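3-methyladenine dna-glycosylase (Archaeoglobus fulgidus, PDB 2JHN) is a helix-hairpin-helix protein of the AlkA type, built from an N-terminal TATA-box-binding-protein-like part and a helical part of the HhH-GPD superfamily. Local coordinates at residues L14-F19 / E78-Q83; R44-M49 / E61-N66; R99-R104 / F279-Y284; G242-V247 / E260-I265. The protein carries 1 engineered substitution. All coordinates share one frame; numbering follows the deposited sequence.

Interaction 1: L14-F19 / E78-Q83; sequences LKMKFF and EYLGLQ. With GOL (glycerol), chain G.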
# COMPACT_ATOMS: atom_id res chain seq x y z
N LEU A 14 -8.46 -12.66 2.47
CA LEU A 14 -8.41 -11.75 1.31
C LEU A 14 -7.55 -10.49 1.56
O LEU A 14 -6.81 -10.06 0.68
CB LEU A 14 -9.81 -11.34 0.86
CG LEU A 14 -10.64 -12.41 0.11
CD1 LEU A 14 -11.96 -11.83 -0.37
CD2 LEU A 14 -9.89 -13.01 -1.08
N LYS A 15 -7.65 -9.92 2.76
CA LYS A 15 -6.74 -8.82 3.16
C LYS A 15 -5.28 -9.24 3.04
O LYS A 15 -4.46 -8.50 2.51
CB LYS A 15 -7.04 -8.31 4.58
CG LYS A 15 -8.32 -7.50 4.72
CD LYS A 15 -8.29 -6.20 3.97
CE LYS A 15 -9.27 -5.20 4.59
NZ LYS A 15 -9.29 -4.03 3.70
N MET A 16 -4.95 -10.45 3.52
CA MET A 16 -3.58 -10.97 3.46
C MET A 16 -3.13 -11.35 2.03
O MET A 16 -1.95 -11.22 1.70
CB MET A 16 -3.40 -12.13 4.45
CG MET A 16 -3.64 -11.75 5.91
SD MET A 16 -2.51 -10.44 6.48
CE MET A 16 -3.59 -9.00 6.39
N LYS A 17 -4.07 -11.80 1.20
CA LYS A 17 -3.78 -12.15 -0.20
C LYS A 17 -3.27 -10.94 -0.97
O LYS A 17 -2.59 -11.09 -2.00
CB LYS A 17 -5.03 -12.70 -0.88
CG LYS A 17 -5.08 -14.22 -1.00
CD LYS A 17 -6.44 -14.66 -1.56
CE LYS A 17 -6.87 -13.76 -2.71
NZ LYS A 17 -6.40 -14.25 -4.00
N PHE A 18 -3.59 -9.75 -0.48
CA PHE A 18 -3.15 -8.53 -1.13
C PHE A 18 -1.63 -8.41 -1.16
O PHE A 18 -1.09 -7.80 -2.07
CB PHE A 18 -3.76 -7.28 -0.48
CG PHE A 18 -3.66 -6.06 -1.32
CD1 PHE A 18 -4.58 -5.82 -2.34
CD2 PHE A 18 -2.65 -5.12 -1.07
CE1 PHE A 18 -4.48 -4.68 -3.13
CE2 PHE A 18 -2.55 -3.95 -1.86
CZ PHE A 18 -3.46 -3.74 -2.89
N PHE A 19 -0.96 -9.01 -0.17
CA PHE A 19 0.49 -9.05 -0.08
C PHE A 19 1.05 -10.03 -1.11
O PHE A 19 0.62 -11.18 -1.22
CB PHE A 19 0.95 -9.44 1.33
CG PHE A 19 0.63 -8.40 2.38
CD1 PHE A 19 1.36 -7.20 2.44
CD2 PHE A 19 -0.39 -8.60 3.29
CE1 PHE A 19 1.08 -6.23 3.41
CE2 PHE A 19 -0.69 -7.62 4.28
CZ PHE A 19 0.05 -6.44 4.33
N GLU A 78 -6.25 2.25 9.44
CA GLU A 78 -6.00 2.95 8.17
C GLU A 78 -5.14 2.07 7.21
O GLU A 78 -5.42 1.98 5.99
CB GLU A 78 -5.29 4.27 8.48
CG GLU A 78 -5.03 5.09 7.20
CD GLU A 78 -4.17 6.30 7.46
OE1 GLU A 78 -3.21 6.21 8.27
OE2 GLU A 78 -4.44 7.34 6.82
N TYR A 79 -4.10 1.44 7.74
CA TYR A 79 -3.19 0.66 6.90
C TYR A 79 -3.82 -0.63 6.32
O TYR A 79 -3.64 -0.98 5.14
CB TYR A 79 -1.93 0.31 7.69
CG TYR A 79 -0.94 -0.56 6.92
CD1 TYR A 79 -0.10 0.02 5.96
CD2 TYR A 79 -0.82 -1.94 7.19
CE1 TYR A 79 0.82 -0.74 5.25
CE2 TYR A 79 0.11 -2.72 6.47
CZ TYR A 79 0.94 -2.09 5.51
OH TYR A 79 1.88 -2.80 4.77
N LEU A 80 -4.51 -1.35 7.19
CA LEU A 80 -5.14 -2.64 6.80
C LEU A 80 -6.50 -2.42 6.13
O LEU A 80 -7.03 -3.35 5.52
CB LEU A 80 -5.29 -3.56 8.04
CG LEU A 80 -3.97 -3.93 8.77
CD1 LEU A 80 -4.28 -4.54 10.16
CD2 LEU A 80 -3.14 -4.88 7.94
N GLY A 81 -7.05 -1.21 6.26
CA GLY A 81 -8.33 -0.88 5.62
C GLY A 81 -9.52 -1.54 6.35
O GLY A 81 -10.31 -2.25 5.73
N LEU A 82 -9.64 -1.29 7.65
CA LEU A 82 -10.67 -2.03 8.44
C LEU A 82 -11.99 -1.29 8.61
O LEU A 82 -12.92 -1.81 9.28
CB LEU A 82 -10.12 -2.44 9.80
CG LEU A 82 -8.86 -3.27 9.79
CD1 LEU A 82 -8.29 -3.42 11.19
CD2 LEU A 82 -9.05 -4.64 9.09
N GLN A 83 -12.09 -0.11 7.99
CA GLN A 83 -13.26 0.78 8.14
C GLN A 83 -14.50 0.15 7.52
O GLN A 83 -14.42 -0.57 6.53
CB GLN A 83 -13.01 2.15 7.50
CG GLN A 83 -11.72 2.85 7.90
CD GLN A 83 -10.52 2.52 6.98
OE1 GLN A 83 -10.52 1.52 6.24
NE2 GLN A 83 -9.51 3.37 7.03
C1 GOL G . -4.01 -5.35 3.51
O1 GOL G . -4.91 -5.66 2.47
C2 GOL G . -3.30 -3.99 3.38
O2 GOL G . -4.23 -2.93 3.18
C3 GOL G . -2.29 -3.97 2.23
O3 GOL G . -1.22 -3.06 2.47
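Lys-15 reaches from helix 12-17 to the C-terminal end of helix 69-80. Its NZ donates to Gly-81 O at 2.9 Å, 34° out of the carbonyl plane. A weak second bond runs from Lys-15 NZ to Leu-80 O at 3.0 Å. The bend at chi2 (-65°) turns the chain, and its outer half then runs on to these two carbonyls. The strongest polar partner of NZ, Phe-108 O, lies outside both segments. Gly-81 leaves the helix with positive phi. A glycerol, probably from the crystallisation liquor, bridges the same two segments. Its O1 donates to Lys-15 O at 2.9 Å, and its O2 donates to Tyr-79 O at 2.8 Å. Leu-113 O also bonds to it. Beside the glycerol, Tyr-79 OH meets the edge of the Phe-19 ring, 3.8 Å from Phe-19 CE1. That hydroxyl is hydrogen-bonded to Asp-28, a residue of a sodium site. Met-16 CE lies 4.4 Å from Leu-80 CD2 and also borders the Phe-19 ring in its plane. The contact is buried within the TATA-box-binding-protein-like part. A buried ammonium bonded to three carbonyl oxygens, one of them weakly, would probably remain protonated, and the helix dipole may add to the attraction.

Interaction 2: R44-M49 / E61-N66; sequences RAVAVM and EGNFEN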
# COMPACT_ATOMS: atom_id res chain seq x y z
N ARG A 44 11.32 5.34 18.26
CA ARG A 44 11.79 3.99 18.56
C ARG A 44 10.93 2.93 17.83
O ARG A 44 9.74 3.13 17.62
CB ARG A 44 11.86 3.78 20.09
CG ARG A 44 10.53 3.85 20.85
CD ARG A 44 10.18 2.45 21.30
NE ARG A 44 9.09 2.29 22.27
CZ ARG A 44 7.96 2.99 22.36
NH1 ARG A 44 7.68 4.00 21.53
NH2 ARG A 44 7.08 2.67 23.29
N ALA A 45 11.57 1.84 17.41
CA ALA A 45 10.86 0.76 16.72
C ALA A 45 10.22 -0.20 17.71
O ALA A 45 10.87 -0.68 18.64
CB ALA A 45 11.79 0.01 15.80
N VAL A 46 8.93 -0.45 17.49
CA VAL A 46 8.16 -1.41 18.27
C VAL A 46 7.66 -2.56 17.40
O VAL A 46 7.50 -2.41 16.17
CB VAL A 46 6.98 -0.74 19.05
CG1 VAL A 46 7.52 0.25 20.08
CG2 VAL A 46 6.00 -0.04 18.10
N ALA A 47 7.44 -3.71 18.03
CA ALA A 47 6.88 -4.88 17.38
C ALA A 47 5.35 -4.78 17.43
O ALA A 47 4.76 -4.45 18.47
CB ALA A 47 7.35 -6.16 18.08
N VAL A 48 4.70 -5.01 16.29
CA VAL A 48 3.24 -5.09 16.22
C VAL A 48 2.87 -6.32 15.40
O VAL A 48 3.50 -6.58 14.38
CB VAL A 48 2.58 -3.83 15.60
CG1 VAL A 48 1.04 -3.98 15.57
CG2 VAL A 48 2.93 -2.57 16.40
N MET A 49 1.88 -7.09 15.87
CA MET A 49 1.32 -8.17 15.07
C MET A 49 -0.20 -8.14 15.20
O MET A 49 -0.74 -7.62 16.18
CB MET A 49 1.89 -9.53 15.48
CG MET A 49 1.32 -10.06 16.76
SD MET A 49 2.25 -11.46 17.39
CE MET A 49 1.71 -12.74 16.31
N GLU A 61 -1.14 -7.63 19.13
CA GLU A 61 -0.12 -7.80 20.16
C GLU A 61 1.13 -7.03 19.76
O GLU A 61 1.41 -6.82 18.57
CB GLU A 61 0.22 -9.28 20.33
CG GLU A 61 -0.94 -10.16 20.77
CD GLU A 61 -0.52 -11.60 21.02
OE1 GLU A 61 0.43 -11.81 21.81
OE2 GLU A 61 -1.12 -12.52 20.44
N GLY A 62 1.90 -6.60 20.76
CA GLY A 62 3.13 -5.86 20.49
C GLY A 62 3.75 -5.37 21.78
O GLY A 62 3.18 -5.56 22.86
N ASN A 63 4.91 -4.72 21.66
CA ASN A 63 5.67 -4.29 22.84
C ASN A 63 5.64 -2.79 23.10
O ASN A 63 6.46 -2.28 23.89
CB ASN A 63 7.10 -4.84 22.79
CG ASN A 63 7.93 -4.21 21.70
OD1 ASN A 63 7.42 -3.44 20.88
ND2 ASN A 63 9.23 -4.53 21.70
N PHE A 64 4.71 -2.09 22.44
CA PHE A 64 4.39 -0.69 22.76
C PHE A 64 3.65 -0.58 24.11
O PHE A 64 3.17 -1.57 24.66
CB PHE A 64 3.58 -0.03 21.63
CG PHE A 64 2.34 -0.80 21.21
CD1 PHE A 64 1.11 -0.56 21.83
CD2 PHE A 64 2.41 -1.74 20.18
CE1 PHE A 64 -0.04 -1.27 21.44
CE2 PHE A 64 1.27 -2.45 19.78
CZ PHE A 64 0.05 -2.22 20.41
N GLU A 65 3.58 0.64 24.64
CA GLU A 65 2.93 0.88 25.92
C GLU A 65 1.41 0.97 25.75
O GLU A 65 0.92 1.30 24.67
CB GLU A 65 3.48 2.16 26.56
CG GLU A 65 5.02 2.23 26.68
CD GLU A 65 5.63 1.04 27.43
OE1 GLU A 65 4.97 0.49 28.35
OE2 GLU A 65 6.77 0.64 27.09
N ASN A 66 0.67 0.69 26.82
CA ASN A 66 -0.79 0.75 26.81
C ASN A 66 -1.32 2.11 26.39
O ASN A 66 -2.35 2.20 25.72
CB ASN A 66 -1.36 0.42 28.19
CG ASN A 66 -0.86 -0.89 28.72
OD1 ASN A 66 -0.58 -1.81 27.95
ND2 ASN A 66 -0.74 -0.99 30.04
O HOH W 1 10.98 -2.14 20.92
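This contact belongs to the beta hairpin of strands 44-54 and 57-62 in the antiparallel sheet of the TATA-box-binding-protein-like part. Met-49 and Glu-61 form a hydrogen-bonded pair. Met-49 N donates to Glu-61 O at 2.8 Å, and Glu-61 N donates to Met-49 O at 3.0 Å. Their side chains lie alongside each other and point the same way, with Met-49 CG 3.8 Å from Glu-61 CB. The Glu-61 carboxylate turns to Tyr-51 OH. Val-48 and Gly-62 form the next, non-hydrogen-bonded pair. Beyond it, Asn-63 N donates to Ala-47 O at 3.2 Å. The side chain of Asn-63 then replaces a strand carbonyl: Ala-47 N donates to Asn-63 OD1 at 2.9 Å, from above the amide plane. The rotation of Asn-63 (chi1 68°) brings this amide over to the facing strand. Water 1 joins Ala-45 O to Asn-63 ND2, though weakly at the amide. Val-48 CG2 packs on Phe-64 CE2 at 3.8 Å. Arg-44 NH2 is 4.3 Å from Glu-65 OE2, too far for a salt bridge; its salt bridge is to Glu-68. The pairing thus passes from backbone to side chain where strand 57-62 ends, so the amide N of Ala-47 keeps an acceptor.

Interaction 3: R99-R104 / F279-Y284; sequences RMLKNR and FYLFLY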
# COMPACT_ATOMS: atom_id res chain seq x y z
N ARG A 99 -20.24 -4.80 -9.07
CA ARG A 99 -20.87 -5.85 -8.29
C ARG A 99 -20.14 -7.19 -8.48
O ARG A 99 -19.97 -7.95 -7.52
CB ARG A 99 -22.35 -6.01 -8.68
CG ARG A 99 -23.14 -6.87 -7.70
CD ARG A 99 -24.65 -6.63 -7.90
NE ARG A 99 -25.08 -7.12 -9.20
CZ ARG A 99 -25.47 -6.35 -10.22
NH1 ARG A 99 -25.50 -5.04 -10.07
NH2 ARG A 99 -25.83 -6.91 -11.38
N MET A 100 -19.74 -7.45 -9.73
CA MET A 100 -18.92 -8.58 -10.16
C MET A 100 -17.56 -8.65 -9.44
O MET A 100 -17.11 -9.72 -9.01
CB MET A 100 -18.71 -8.44 -11.67
CG MET A 100 -18.27 -9.67 -12.42
SD MET A 100 -18.54 -9.39 -14.18
CE MET A 100 -20.29 -9.70 -14.32
N LEU A 101 -16.92 -7.49 -9.33
CA LEU A 101 -15.65 -7.32 -8.57
C LEU A 101 -15.86 -7.52 -7.08
O LEU A 101 -15.08 -8.22 -6.42
CB LEU A 101 -15.08 -5.92 -8.79
CG LEU A 101 -14.20 -5.52 -9.96
CD1 LEU A 101 -13.75 -4.09 -9.71
CD2 LEU A 101 -13.00 -6.46 -10.08
N LYS A 102 -16.89 -6.89 -6.53
CA LYS A 102 -17.22 -7.03 -5.11
C LYS A 102 -17.44 -8.48 -4.74
O LYS A 102 -16.97 -8.92 -3.70
CB LYS A 102 -18.48 -6.23 -4.75
CG LYS A 102 -18.90 -6.39 -3.27
CD LYS A 102 -20.21 -5.65 -2.95
CE LYS A 102 -21.43 -6.29 -3.60
NZ LYS A 102 -22.13 -7.26 -2.69
N ASN A 103 -18.16 -9.23 -5.58
CA ASN A 103 -18.46 -10.63 -5.29
C ASN A 103 -17.25 -11.55 -5.45
O ASN A 103 -17.06 -12.46 -4.63
CB ASN A 103 -19.66 -11.11 -6.11
CG ASN A 103 -20.99 -10.49 -5.62
OD1 ASN A 103 -21.17 -10.23 -4.42
ND2 ASN A 103 -21.92 -10.25 -6.53
N ARG A 104 -16.41 -11.29 -6.46
CA ARG A 104 -15.19 -12.06 -6.65
C ARG A 104 -14.27 -11.94 -5.43
O ARG A 104 -13.67 -12.93 -5.02
CB ARG A 104 -14.45 -11.65 -7.94
CG ARG A 104 -13.16 -12.47 -8.19
CD ARG A 104 -12.58 -12.31 -9.60
NE ARG A 104 -13.45 -12.91 -10.62
CZ ARG A 104 -13.40 -14.19 -10.98
NH1 ARG A 104 -12.54 -15.03 -10.40
NH2 ARG A 104 -14.25 -14.65 -11.90
N PHE A 279 -8.03 -0.76 -5.45
CA PHE A 279 -7.47 -1.98 -4.82
C PHE A 279 -8.13 -3.28 -5.37
O PHE A 279 -7.44 -4.29 -5.56
CB PHE A 279 -7.58 -1.91 -3.30
CG PHE A 279 -6.49 -1.07 -2.64
CD1 PHE A 279 -6.20 0.23 -3.07
CD2 PHE A 279 -5.76 -1.59 -1.55
CE1 PHE A 279 -5.20 1.01 -2.43
CE2 PHE A 279 -4.77 -0.81 -0.90
CZ PHE A 279 -4.49 0.49 -1.35
N TYR A 280 -9.45 -3.22 -5.60
CA TYR A 280 -10.17 -4.33 -6.29
C TYR A 280 -9.63 -4.55 -7.71
O TYR A 280 -9.53 -5.70 -8.14
CB TYR A 280 -11.69 -4.07 -6.32
CG TYR A 280 -12.36 -4.29 -4.96
CD1 TYR A 280 -12.32 -3.29 -3.99
CD2 TYR A 280 -13.02 -5.50 -4.65
CE1 TYR A 280 -12.91 -3.47 -2.71
CE2 TYR A 280 -13.64 -5.69 -3.38
CZ TYR A 280 -13.57 -4.67 -2.42
OH TYR A 280 -14.14 -4.84 -1.19
N LEU A 281 -9.29 -3.47 -8.42
CA LEU A 281 -8.71 -3.57 -9.78
C LEU A 281 -7.30 -4.20 -9.73
O LEU A 281 -6.95 -5.00 -10.60
CB LEU A 281 -8.68 -2.21 -10.49
CG LEU A 281 -10.04 -1.57 -10.79
CD1 LEU A 281 -9.86 -0.17 -11.36
CD2 LEU A 281 -10.89 -2.43 -11.76
N PHE A 282 -6.50 -3.87 -8.71
CA PHE A 282 -5.19 -4.53 -8.55
C PHE A 282 -5.39 -6.04 -8.34
O PHE A 282 -4.68 -6.85 -8.94
CB PHE A 282 -4.40 -3.99 -7.35
CG PHE A 282 -3.86 -2.58 -7.52
CD1 PHE A 282 -3.42 -2.10 -8.77
CD2 PHE A 282 -3.76 -1.75 -6.41
CE1 PHE A 282 -2.90 -0.76 -8.88
CE2 PHE A 282 -3.24 -0.45 -6.50
CZ PHE A 282 -2.82 0.04 -7.76
N LEU A 283 -6.32 -6.42 -7.47
CA LEU A 283 -6.58 -7.84 -7.24
C LEU A 283 -7.02 -8.54 -8.54
O LEU A 283 -6.57 -9.64 -8.83
CB LEU A 283 -7.65 -8.03 -6.16
CG LEU A 283 -7.27 -7.65 -4.73
CD1 LEU A 283 -8.53 -7.56 -3.89
CD2 LEU A 283 -6.28 -8.66 -4.19
N TYR A 284 -7.91 -7.89 -9.27
CA TYR A 284 -8.48 -8.39 -10.54
C TYR A 284 -7.38 -8.58 -11.57
O TYR A 284 -7.29 -9.63 -12.22
CB TYR A 284 -9.51 -7.39 -11.05
CG TYR A 284 -10.37 -7.90 -12.17
CD1 TYR A 284 -11.34 -8.87 -11.94
CD2 TYR A 284 -10.23 -7.42 -13.46
CE1 TYR A 284 -12.13 -9.34 -12.96
CE2 TYR A 284 -11.03 -7.88 -14.49
CZ TYR A 284 -11.97 -8.84 -14.23
OH TYR A 284 -12.76 -9.32 -15.25
O HOH W 2 -16.01 -7.08 -1.34
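Tyr-280 OH has two polar partners. Water 2 donates to Tyr-280 OH at 2.9 Å, and the hydroxyl is also hydrogen-bonded to Gly-109 O in the loop after helix 96-104. The same water donates to Lys-102 O at 3.1 Å, so it ties the phenol to the backbone of the other segment. No direct hydrogen bond joins the two segments. The rest of the contact is packing, and Leu-101 is at its centre. Its CG is anti to the carbonyl carbon (chi1 -85°), and the two methyl groups part toward different residues of the facing helix. Leu-101 CD1 touches Leu-281 CD2 at 3.9 Å and Tyr-280 CB at 4.0 Å. Leu-101 CD2 comes to 3.5 Å from Tyr-284 CD1, and the two side chains cross at about a right angle. The Tyr-280 ring turns its edge to Leu-101 O, with Tyr-280 CD2 3.8 Å away. Arg-104 lays its CD at the edge of the Tyr-284 ring, and its guanidinium has a cation-pi partner in Phe-288. Lys-102 starts away from the facing helix, and its NZ forms a salt bridge with Asp-93. The two helical segments cross at 70°, with axes 10.3 Å apart at closest approach. Helix 86-93 packs by Tyr-280, where Tyr-89 and Met-92 touch both Lys-102 and Tyr-280. Helix 241-251 packs by Leu-101, Leu-281 and Tyr-284, with Leu-250 against the two leucines and Arg-249 beside the tyrosine.

Interaction 4: G242-V247 / E260-I265; sequences GVRRAV and EKVREI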
# COMPACT_ATOMS: atom_id res chain seq x y z
N GLY A 242 -1.44 -1.99 -15.20
CA GLY A 242 -2.37 -2.90 -14.54
C GLY A 242 -3.78 -2.36 -14.42
O GLY A 242 -4.76 -3.10 -14.62
N VAL A 243 -3.90 -1.07 -14.08
CA VAL A 243 -5.21 -0.43 -14.00
C VAL A 243 -5.89 -0.41 -15.37
O VAL A 243 -7.07 -0.74 -15.49
CB VAL A 243 -5.10 1.01 -13.40
CG1 VAL A 243 -6.41 1.79 -13.54
CG2 VAL A 243 -4.68 0.94 -11.92
N ARG A 244 -5.14 -0.02 -16.41
CA ARG A 244 -5.70 0.03 -17.77
C ARG A 244 -6.22 -1.35 -18.23
O ARG A 244 -7.35 -1.47 -18.71
CB ARG A 244 -4.67 0.62 -18.75
CG ARG A 244 -4.41 2.12 -18.53
CD ARG A 244 -3.26 2.61 -19.44
NE ARG A 244 -3.57 2.35 -20.85
CZ ARG A 244 -2.65 2.15 -21.79
NH1 ARG A 244 -1.36 2.17 -21.49
NH2 ARG A 244 -3.03 1.93 -23.05
N ARG A 245 -5.40 -2.38 -18.00
CA ARG A 245 -5.79 -3.77 -18.29
C ARG A 245 -7.08 -4.19 -17.58
O ARG A 245 -8.01 -4.70 -18.21
CB ARG A 245 -4.67 -4.75 -17.94
CG ARG A 245 -3.41 -4.65 -18.80
CD ARG A 245 -2.43 -5.83 -18.56
NE ARG A 245 -1.91 -5.92 -17.20
CZ ARG A 245 -0.68 -5.54 -16.82
NH1 ARG A 245 0.18 -5.04 -17.70
NH2 ARG A 245 -0.32 -5.66 -15.55
N ALA A 246 -7.16 -3.94 -16.27
CA ALA A 246 -8.35 -4.30 -15.48
C ALA A 246 -9.61 -3.58 -15.93
O ALA A 246 -10.67 -4.21 -16.10
CB ALA A 246 -8.07 -4.09 -13.97
N VAL A 247 -9.52 -2.27 -16.14
CA VAL A 247 -10.67 -1.47 -16.54
C VAL A 247 -11.15 -1.85 -17.95
O VAL A 247 -12.34 -1.87 -18.23
CB VAL A 247 -10.40 0.07 -16.44
CG1 VAL A 247 -11.54 0.87 -17.06
CG2 VAL A 247 -10.20 0.48 -14.99
N GLU A 260 -6.60 8.14 -20.82
CA GLU A 260 -7.65 9.17 -20.83
C GLU A 260 -9.08 8.57 -20.77
O GLU A 260 -9.96 9.10 -20.10
CB GLU A 260 -7.47 10.19 -21.99
CG GLU A 260 -7.47 9.63 -23.40
CD GLU A 260 -7.30 10.71 -24.48
OE1 GLU A 260 -7.72 11.87 -24.26
OE2 GLU A 260 -6.74 10.40 -25.55
N LYS A 261 -9.28 7.45 -21.46
CA LYS A 261 -10.57 6.74 -21.46
C LYS A 261 -10.84 6.10 -20.08
O LYS A 261 -11.97 6.12 -19.56
CB LYS A 261 -10.56 5.67 -22.55
CG LYS A 261 -11.93 5.02 -22.78
CD LYS A 261 -12.88 6.03 -23.45
CE LYS A 261 -14.33 5.66 -23.28
NZ LYS A 261 -15.19 6.56 -24.12
N VAL A 262 -9.79 5.51 -19.50
CA VAL A 262 -9.87 4.96 -18.15
C VAL A 262 -10.22 6.03 -17.12
O VAL A 262 -11.07 5.81 -16.27
CB VAL A 262 -8.60 4.20 -17.77
CG1 VAL A 262 -8.59 3.85 -16.27
CG2 VAL A 262 -8.45 2.96 -18.63
N ARG A 263 -9.56 7.19 -17.21
CA ARG A 263 -9.93 8.33 -16.38
C ARG A 263 -11.38 8.74 -16.49
O ARG A 263 -12.01 9.13 -15.50
CB ARG A 263 -9.04 9.54 -16.72
CG ARG A 263 -8.09 9.89 -15.64
CD ARG A 263 -7.15 10.98 -16.05
NE ARG A 263 -5.86 10.67 -15.47
CZ ARG A 263 -4.80 10.25 -16.15
NH1 ARG A 263 -4.84 10.11 -17.47
NH2 ARG A 263 -3.68 9.99 -15.49
N GLU A 264 -11.90 8.68 -17.72
CA GLU A 264 -13.27 9.05 -18.02
C GLU A 264 -14.23 8.07 -17.33
O GLU A 264 -15.17 8.50 -16.66
CB GLU A 264 -13.47 9.11 -19.55
CG GLU A 264 -14.87 9.45 -20.04
CD GLU A 264 -15.15 8.90 -21.44
OE1 GLU A 264 -14.25 8.95 -22.32
OE2 GLU A 264 -16.27 8.40 -21.66
N ILE A 265 -13.97 6.77 -17.48
CA ILE A 265 -14.68 5.69 -16.76
C ILE A 265 -14.69 5.87 -15.23
O ILE A 265 -15.74 5.79 -14.59
CB ILE A 265 -14.14 4.27 -17.14
CG1 ILE A 265 -14.87 3.73 -18.37
CG2 ILE A 265 -14.32 3.25 -15.96
CD1 ILE A 265 -16.41 3.68 -18.20
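The helical segments 242-247 and 260-265 cross at 63°, their axes 10.1 Å apart at closest approach, and Arg-244 and Val-262 have the nearest CA atoms across the segments. Val-262 carries the contact. One of its methyls, CG1, meets Val-247 CG2 at 3.9 Å and Val-243 CG1 at 4.1 Å. The other, Val-262 CG2, touches Val-247 CG1 and rests on the Arg-244 backbone and the start of that side chain, 4.1 Å from Arg-244 CG. With chi1 at 169°, Val-262 CG1 stands anti to its own N, and the fork of methyls spreads over the facing helix. Val-247 CG1 also lies 3.8 Å from Ile-265 CG2, the two side chains passing with opposite headings. No hydrogen bond crosses between the segments. Two charged side chains have other partners. Lys-261 NZ forms a salt bridge with Glu-264 OE1 at 3.1 Å within its own helix, and Arg-244 NE bonds to Gln-257 O between the helices. The pair lies in the HhH-GPD part of the chain. Phe-236, from the loop before helix 241-251, touches both Val-243 and Val-262. Helix 274-287 packs against helix 241-251, bringing Leu-278 and Phe-282 to Val-243, and Leu-281 to Ala-246 and Val-247.

Helix 274-287 connects three of the four contacts. Phe-18 of interaction 1 packs on it, with Phe-18 CZ 3.4 Å from Phe-279 CD2 of interaction 3. Elsewhere on the helix, Tyr-284 CD2 of interaction 3 lies 4.0 Å from Ala-246 CB of interaction 4. Interaction 3 touches both neighbours, its centre about 14 Å from those of interactions 1 and 4. Interaction 2 stands apart, its centre about 40 Å from that of interaction 4. Strand 57-62 and helix 69-80, next to each other in the chain, link it to interaction 1. Of the bound ions, a sodium lies about 5 Å from the Phe-19 side chain, and a mercury about 7 Å from that of Phe-64.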